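Alpha-14 giardin (Giardia lamblia, PDB 3CHJ) binds calcium and, in a calcium-dependent manner, phosphatidylserine membranes, and may link the phospholipid bilayer to the underlying axoneme as a structural element. Local coordinates at residues A219-E224 with A232-H237. Residues are numbered along the deposited sequence; the frame is centred on the assembly and turned at random.
Sequences AGVEDE and AFKLAH. With CA (calcium ion), chain B.
With chi1 at 164°, Val-221 turns CG1 away from its own backbone N and straight at the neighbouring helix, where the methyl meets Phe-233 CB at 3.6 Å. Phe-233 places its ring beside its own backbone N (chi1 -79°), which turns the phenyl off from the valine, CB being the side-chain atom that stays against it; the ring itself stacks on Phe-225 and packs on Met-144 and Leu-148 of helix 144-154. The same valine branch also reaches the next residue, Lys-234, with CG1 4.0 Å from its CG. One methyl thus spans two consecutive residues of helix 227-241, which packs antiparallel to helix 217-224; the axes of the two short segments, inclined at 167°, come within 9.5 Å of each other. Trp-189 and Phe-193 of helix 186-195 cover Val-221 further.

At the more open margin, the extended Lys-234 chain crosses that of Glu-222 at about a right angle, though their carbons are modelled too close and the detail is doubtful. The opposite charges, with Glu-222 OE2 4.2 Å from Lys-234 NZ, are too far apart for a salt bridge and can attract only loosely, if the modelled positions hold. Each group instead pairs within its own helix, the carboxylate with Arg-218 and the ammonium with Glu-230.

Beyond the apolar seam, Glu-224 grips the calcium ion with both carboxylate oxygens, OE1 and OE2 each 2.5 Å from the metal. Trp-189 NE1 donates a hydrogen bond to OE2 and steadies the carboxylate, while the backbone carbonyl oxygens of Ala-175, Thr-178 and Gly-180 and the carboxylate of Glu-185 are further ligands. A helical hairpin carrying a bidentate acidic ligand, set against a glycine-containing calcium loop, is characteristic of the annexin fold and its calcium site.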
# COMPACT_ATOMS: atom_id res chain seq x y z
N ALA A 219 -13.96 -10.08 11.62
CA ALA A 219 -15.10 -9.52 12.34
C ALA A 219 -14.74 -9.21 13.80
O ALA A 219 -15.21 -8.22 14.36
CB ALA A 219 -16.30 -10.47 12.25
N GLY A 220 -13.89 -10.06 14.40
CA GLY A 220 -13.38 -9.84 15.75
C GLY A 220 -12.51 -8.59 15.84
O GLY A 220 -12.57 -7.87 16.82
N VAL A 221 -11.74 -8.33 14.80
CA VAL A 221 -10.95 -7.09 14.72
C VAL A 221 -11.87 -5.89 14.75
O VAL A 221 -11.62 -4.91 15.48
CB VAL A 221 -10.06 -7.06 13.45
CG1 VAL A 221 -9.56 -5.64 13.17
CG2 VAL A 221 -8.89 -8.03 13.61
N GLU A 222 -12.98 -5.98 13.99
CA GLU A 222 -13.94 -4.90 13.92
C GLU A 222 -14.56 -4.66 15.30
O GLU A 222 -14.71 -3.53 15.70
CB GLU A 222 -15.02 -5.19 12.87
CG GLU A 222 -14.49 -5.19 11.43
CD GLU A 222 -15.14 -6.21 10.48
OE1 GLU A 222 -16.37 -6.47 10.56
OE2 GLU A 222 -14.39 -6.75 9.61
N ASP A 223 -14.87 -5.74 16.02
CA ASP A 223 -15.43 -5.63 17.37
C ASP A 223 -14.47 -4.88 18.29
O ASP A 223 -14.87 -4.01 19.05
CB ASP A 223 -15.72 -7.00 17.98
CG ASP A 223 -16.88 -7.72 17.32
OD1 ASP A 223 -17.61 -7.10 16.53
OD2 ASP A 223 -17.04 -8.92 17.60
N GLU A 224 -13.19 -5.23 18.18
CA GLU A 224 -12.17 -4.83 19.17
C GLU A 224 -11.69 -3.40 19.03
O GLU A 224 -11.38 -2.73 20.03
CB GLU A 224 -10.97 -5.79 19.12
CG GLU A 224 -9.86 -5.49 20.15
CD GLU A 224 -10.17 -5.98 21.57
OE1 GLU A 224 -11.34 -5.89 22.02
OE2 GLU A 224 -9.25 -6.44 22.26
N ALA A 232 -5.92 -0.17 10.63
CA ALA A 232 -4.60 -0.81 10.64
C ALA A 232 -4.70 -2.32 10.81
O ALA A 232 -4.07 -3.06 10.06
CB ALA A 232 -3.73 -0.21 11.71
N PHE A 233 -5.49 -2.78 11.78
CA PHE A 233 -5.58 -4.24 11.99
C PHE A 233 -6.36 -4.94 10.89
O PHE A 233 -6.04 -6.10 10.53
CB PHE A 233 -6.10 -4.57 13.39
CG PHE A 233 -5.04 -4.46 14.44
CD1 PHE A 233 -4.36 -5.61 14.86
CD2 PHE A 233 -4.70 -3.23 14.98
CE1 PHE A 233 -3.34 -5.53 15.84
CE2 PHE A 233 -3.69 -3.13 15.96
CZ PHE A 233 -3.02 -4.29 16.40
N LYS A 234 -7.37 -4.27 10.32
CA LYS A 234 -8.05 -4.83 9.15
C LYS A 234 -7.07 -4.92 7.96
O LYS A 234 -7.04 -5.94 7.25
CB LYS A 234 -9.24 -3.96 8.74
CG LYS A 234 -10.46 -4.09 9.62
CD LYS A 234 -11.53 -3.13 9.12
CE LYS A 234 -12.84 -3.46 9.79
NZ LYS A 234 -13.96 -2.62 9.27
N LEU A 235 -6.28 -3.87 7.77
CA LEU A 235 -5.34 -3.83 6.65
C LEU A 235 -4.28 -4.93 6.81
O LEU A 235 -4.00 -5.64 5.83
CB LEU A 235 -4.71 -2.44 6.53
CG LEU A 235 -3.75 -2.31 5.35
CD1 LEU A 235 -4.48 -2.49 4.03
CD2 LEU A 235 -3.00 -0.97 5.41
N ALA A 236 -3.75 -5.10 8.02
CA ALA A 236 -2.76 -6.15 8.31
C ALA A 236 -3.39 -7.51 8.09
O ALA A 236 -2.79 -8.40 7.47
CB ALA A 236 -2.22 -6.04 9.72
N HIS A 237 -4.61 -7.69 8.59
CA HIS A 237 -5.35 -8.94 8.34
C HIS A 237 -5.39 -9.26 6.85
O HIS A 237 -5.02 -10.36 6.41
CB HIS A 237 -6.79 -8.88 8.88
CG HIS A 237 -7.59 -10.09 8.49
ND1 HIS A 237 -8.14 -10.23 7.23
CD2 HIS A 237 -7.89 -11.22 9.17
CE1 HIS A 237 -8.75 -11.41 7.16
NE2 HIS A 237 -8.62 -12.02 8.32
CA CA B . -10.73 -7.10 24.11